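Local coordinates for cellulose-binding protein (PDB 2YHG) that probably binds polysaccharide and, through a nucleoside hydrolase-like domain with bound calcium, may hydrolyse glycosidic bonds in carbohydrate metabolism, at residues 210-220 against 237-246. Residues are numbered along the deposited sequence; the frame is centred on the assembly and turned at random.
With CA (calcium ion), chain B.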
loop_
_atom_site.group_PDB
_atom_site.type_symbol
_atom_site.label_atom_id
_atom_site.label_comp_id
_atom_site.label_asym_id
_atom_site.label_seq_id
_atom_site.Cartn_x
_atom_site.Cartn_y
_atom_site.Cartn_z
ATOM N N VAL A 210 11.710 6.120 -0.545
ATOM C CA VAL A 210 10.957 5.365 -1.534
ATOM C C VAL A 210 11.812 4.941 -2.729
ATOM O O VAL A 210 11.269 4.504 -3.747
ATOM C CB VAL A 210 9.701 6.139 -2.012
ATOM C CG1 VAL A 210 8.749 6.321 -0.837
ATOM C CG2 VAL A 210 10.084 7.468 -2.676
ATOM N N TYR A 211 13.132 5.018 -2.597
ATOM C CA TYR A 211 14.048 4.922 -3.722
ATOM C C TYR A 211 15.027 3.755 -3.660
ATOM O O TYR A 211 15.881 3.654 -4.543
ATOM C CB TYR A 211 14.846 6.205 -3.838
ATOM C CG TYR A 211 14.038 7.414 -4.249
ATOM C CD1 TYR A 211 13.470 7.491 -5.502
ATOM C CD2 TYR A 211 13.838 8.469 -3.395
ATOM C CE1 TYR A 211 12.731 8.625 -5.892
ATOM C CE2 TYR A 211 13.176 9.617 -3.800
ATOM C CZ TYR A 211 12.644 9.692 -5.058
ATOM O OH TYR A 211 12.064 10.868 -5.497
ATOM N N SER A 212 14.961 2.901 -2.646
ATOM C CA SER A 212 16.017 1.900 -2.426
ATOM C C SER A 212 15.621 0.469 -2.761
ATOM O O SER A 212 16.457 -0.411 -2.707
ATOM C CB SER A 212 16.481 1.932 -0.977
ATOM O OG SER A 212 17.020 3.185 -0.664
ATOM N N TRP A 213 14.388 0.241 -3.170
ATOM C CA TRP A 213 13.838 -1.107 -3.354
ATOM C C TRP A 213 13.726 -1.536 -4.804
ATOM O O TRP A 213 13.465 -2.720 -5.069
ATOM C CB TRP A 213 12.442 -1.159 -2.693
ATOM C CG TRP A 213 11.460 -0.251 -3.336
ATOM C CD1 TRP A 213 11.274 1.066 -3.052
ATOM C CD2 TRP A 213 10.599 -0.550 -4.439
ATOM N NE1 TRP A 213 10.373 1.616 -3.916
ATOM C CE2 TRP A 213 9.943 0.649 -4.788
ATOM C CE3 TRP A 213 10.294 -1.714 -5.150
ATOM C CZ2 TRP A 213 9.074 0.742 -5.877
ATOM C CZ3 TRP A 213 9.415 -1.629 -6.219
ATOM C CH2 TRP A 213 8.817 -0.419 -6.569
ATOM N N GLN A 214 13.881 -0.592 -5.734
ATOM C CA GLN A 214 13.455 -0.764 -7.110
ATOM C C GLN A 214 14.251 -1.835 -7.859
ATOM O O GLN A 214 15.424 -2.068 -7.586
ATOM C CB GLN A 214 13.626 0.540 -7.893
ATOM C CG GLN A 214 12.516 1.549 -7.655
ATOM C CD GLN A 214 12.591 2.381 -6.408
ATOM O OE1 GLN A 214 13.387 2.118 -5.474
ATOM N NE2 GLN A 214 11.758 3.404 -6.362
ATOM N N PRO A 215 13.616 -2.486 -8.813
ATOM C CA PRO A 215 14.309 -3.434 -9.681
ATOM C C PRO A 215 15.044 -2.714 -10.790
ATOM O O PRO A 215 14.837 -1.525 -11.031
ATOM C CB PRO A 215 13.177 -4.259 -10.235
ATOM C CG PRO A 215 12.107 -3.232 -10.448
ATOM C CD PRO A 215 12.237 -2.257 -9.266
ATOM N N SER A 216 15.863 -3.477 -11.506
ATOM C CA SER A 216 16.688 -2.934 -12.576
ATOM C C SER A 216 15.870 -2.690 -13.829
ATOM O O SER A 216 14.824 -3.267 -14.058
ATOM C CB SER A 216 17.846 -3.883 -12.910
ATOM O OG SER A 216 17.316 -5.014 -13.535
ATOM N N ASP A 217 16.435 -1.878 -14.707
ATOM C CA ASP A 217 15.840 -1.615 -16.012
ATOM C C ASP A 217 15.744 -2.892 -16.833
ATOM O O ASP A 217 14.788 -3.068 -17.578
ATOM C CB ASP A 217 16.622 -0.572 -16.775
ATOM C CG ASP A 217 16.551 0.826 -16.166
ATOM O OD1 ASP A 217 15.602 1.152 -15.392
ATOM O OD2 ASP A 217 17.472 1.618 -16.488
ATOM N N SER A 218 16.707 -3.800 -16.724
ATOM C CA SER A 218 16.675 -5.089 -17.424
ATOM C C SER A 218 15.582 -6.007 -16.929
ATOM O O SER A 218 14.921 -6.677 -17.711
ATOM C CB SER A 218 18.001 -5.810 -17.246
ATOM O OG SER A 218 17.929 -7.082 -17.860
ATOM N N TYR A 219 15.380 -6.053 -15.609
ATOM C CA TYR A 219 14.237 -6.776 -15.041
ATOM C C TYR A 219 12.959 -6.277 -15.694
ATOM O O TYR A 219 12.076 -7.028 -16.071
ATOM C CB TYR A 219 14.209 -6.586 -13.524
ATOM C CG TYR A 219 12.878 -6.912 -12.876
ATOM C CD1 TYR A 219 11.871 -5.971 -12.859
ATOM C CD2 TYR A 219 12.656 -8.117 -12.234
ATOM C CE1 TYR A 219 10.687 -6.188 -12.196
ATOM C CE2 TYR A 219 11.429 -8.375 -11.583
ATOM C CZ TYR A 219 10.445 -7.402 -11.561
ATOM O OH TYR A 219 9.252 -7.539 -10.876
ATOM N N LEU A 220 12.814 -4.965 -15.778
ATOM C CA LEU A 220 11.584 -4.401 -16.310
ATOM C C LEU A 220 11.421 -4.826 -17.777
ATOM O O LEU A 220 10.346 -5.227 -18.201
ATOM C CB LEU A 220 11.580 -2.870 -16.192
ATOM C CG LEU A 220 11.569 -2.355 -14.740
ATOM C CD1 LEU A 220 11.786 -0.846 -14.736
ATOM C CD2 LEU A 220 10.291 -2.753 -14.037
ATOM N N ARG A 237 11.854 3.906 -17.141
ATOM C CA ARG A 237 12.284 4.885 -16.166
ATOM C C ARG A 237 12.905 6.122 -16.806
ATOM O O ARG A 237 13.693 6.024 -17.730
ATOM C CB ARG A 237 13.345 4.207 -15.297
ATOM C CG ARG A 237 13.909 5.053 -14.200
ATOM C CD ARG A 237 14.980 4.309 -13.464
ATOM N NE ARG A 237 16.099 3.899 -14.312
ATOM C CZ ARG A 237 17.014 4.735 -14.781
ATOM N NH1 ARG A 237 17.116 5.979 -14.297
ATOM N NH2 ARG A 237 17.903 4.307 -15.658
ATOM N N ARG A 238 12.513 7.296 -16.315
ATOM C CA ARG A 238 13.135 8.585 -16.647
ATOM C C ARG A 238 14.132 9.001 -15.573
ATOM O O ARG A 238 15.268 9.418 -15.880
ATOM C CB ARG A 238 12.075 9.689 -16.786
ATOM C CG ARG A 238 12.647 11.043 -17.220
ATOM C CD ARG A 238 11.597 12.101 -17.331
ATOM N NE ARG A 238 10.596 11.826 -18.352
ATOM C CZ ARG A 238 9.491 12.547 -18.559
ATOM N NH1 ARG A 238 9.258 13.586 -17.801
ATOM N NH2 ARG A 238 8.601 12.170 -19.446
ATOM N N TYR A 239 13.697 8.943 -14.313
ATOM C CA TYR A 239 14.478 9.291 -13.146
ATOM C C TYR A 239 14.530 8.090 -12.221
ATOM O O TYR A 239 15.492 7.334 -12.253
ATOM C CB TYR A 239 13.911 10.523 -12.467
ATOM C CG TYR A 239 14.678 10.963 -11.300
ATOM C CD1 TYR A 239 15.973 11.437 -11.427
ATOM C CD2 TYR A 239 14.095 10.956 -10.048
ATOM C CE1 TYR A 239 16.689 11.885 -10.308
ATOM C CE2 TYR A 239 14.782 11.422 -8.937
ATOM C CZ TYR A 239 16.097 11.819 -9.064
ATOM O OH TYR A 239 16.768 12.287 -7.955
ATOM N N ALA A 240 13.466 7.849 -11.460
ATOM C CA ALA A 240 13.322 6.667 -10.619
ATOM C C ALA A 240 12.175 5.815 -11.121
ATOM O O ALA A 240 11.163 6.338 -11.629
ATOM C CB ALA A 240 13.061 7.049 -9.150
ATOM N N THR A 241 12.276 4.511 -10.915
ATOM C CA THR A 241 11.203 3.595 -11.227
ATOM C C THR A 241 10.180 3.620 -10.081
ATOM O O THR A 241 10.544 3.482 -8.918
ATOM C CB THR A 241 11.736 2.198 -11.441
ATOM O OG1 THR A 241 12.417 2.222 -12.695
ATOM C CG2 THR A 241 10.688 1.137 -11.478
ATOM N N GLU A 242 8.911 3.832 -10.415
ATOM C CA GLU A 242 7.794 3.591 -9.485
ATOM C C GLU A 242 8.048 4.229 -8.107
ATOM O O GLU A 242 7.766 3.632 -7.067
ATOM C CB GLU A 242 7.522 2.087 -9.337
ATOM C CG GLU A 242 6.925 1.509 -10.588
ATOM C CD GLU A 242 6.455 0.113 -10.410
ATOM O OE1 GLU A 242 5.610 -0.118 -9.492
ATOM O OE2 GLU A 242 6.946 -0.828 -11.109
ATOM N N GLY A 243 8.389 5.513 -8.065
ATOM C CA GLY A 243 8.544 6.182 -6.789
ATOM C C GLY A 243 7.271 6.201 -5.942
ATOM O O GLY A 243 7.364 6.271 -4.717
ATOM N N ASP A 244 6.104 6.150 -6.593
ATOM C CA ASP A 244 4.838 6.221 -5.882
ATOM C C ASP A 244 4.314 4.864 -5.442
ATOM O O ASP A 244 3.347 4.800 -4.677
ATOM C CB ASP A 244 3.804 6.877 -6.750
ATOM C CG ASP A 244 4.201 8.262 -7.156
ATOM O OD1 ASP A 244 4.572 9.010 -6.231
ATOM O OD2 ASP A 244 4.204 8.595 -8.360
ATOM N N THR A 245 4.898 3.779 -5.917
ATOM C CA THR A 245 4.351 2.441 -5.647
ATOM C C THR A 245 4.249 2.061 -4.167
ATOM O O THR A 245 3.299 1.363 -3.833
ATOM C CB THR A 245 5.105 1.421 -6.500
ATOM O OG1 THR A 245 4.625 1.618 -7.832
ATOM C CG2 THR A 245 4.947 -0.011 -6.043
ATOM N N PRO A 246 5.106 2.566 -3.282
ATOM C CA PRO A 246 4.897 2.265 -1.849
ATOM C C PRO A 246 3.497 2.648 -1.354
ATOM O O PRO A 246 3.021 2.049 -0.369
ATOM C CB PRO A 246 6.016 3.007 -1.170
ATOM C CG PRO A 246 7.125 2.928 -2.208
ATOM C CD PRO A 246 6.405 3.231 -3.503
HETATM CA CA CA B . 3.838 10.950 -9.233
HETATM O O HOH W 1 14.667 0.617 -12.806
HETATM O O HOH W 2 13.569 1.532 -17.436
HETATM O O HOH W 3 6.348 10.831 -9.794
HETATM O O HOH W 4 4.948 13.174 -9.274
#
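Gln214 and Thr241 join two loops of the nucleoside hydrolase-like domain, the one that follows the edge strand 203-207 of its parallel sheet and the one that leads to the calcium ligand Asp244. The Gln214 amide spans both: NE2 donates to Thr241 O at 2.8 Å, almost straight down the carbonyl axis and within the amide plane, and to Val210 O at 2.9 Å, on a lone pair. With both N-H groups used, the rotation of the amide is fixed, and its CD lies over one face of the Trp213 indole. A bend at chi2 (80°) folds the Gln214 chain back and places the amide between Val210 O and Thr241 O. The Trp213 indole turns its edge to Glu242 O, which lies in the ring plane 3.4 Å from CZ2 of Trp213, while Thr245 CG2 and Pro246 CG approach obliquely. Tyr211 meets Ala240 CB with its CE1 edge, and Val210 CG2 sits over the centre of one Tyr211 face. At the exposed end Arg237 grips Asp217 side-on, its guanidinium nearly coplanar with the carboxylate (5°): NE reaches OD1 at 3.0 Å and NH2 reaches OD2 at 2.8 Å, both on syn lone pairs. Arg237 NH1 is tied to Tyr239 O. Farther out, Arg49 of helix 42-52 pairs with Glu242, and Asp36, Asp43 and the backbone O of Trp151 share the calcium with Asp244 OD2. One water donates to Pro215 O and Asp217 OD1, and its oxygen lies 2.8 Å from Thr241 OG1, to which it is also hydrogen-bonded.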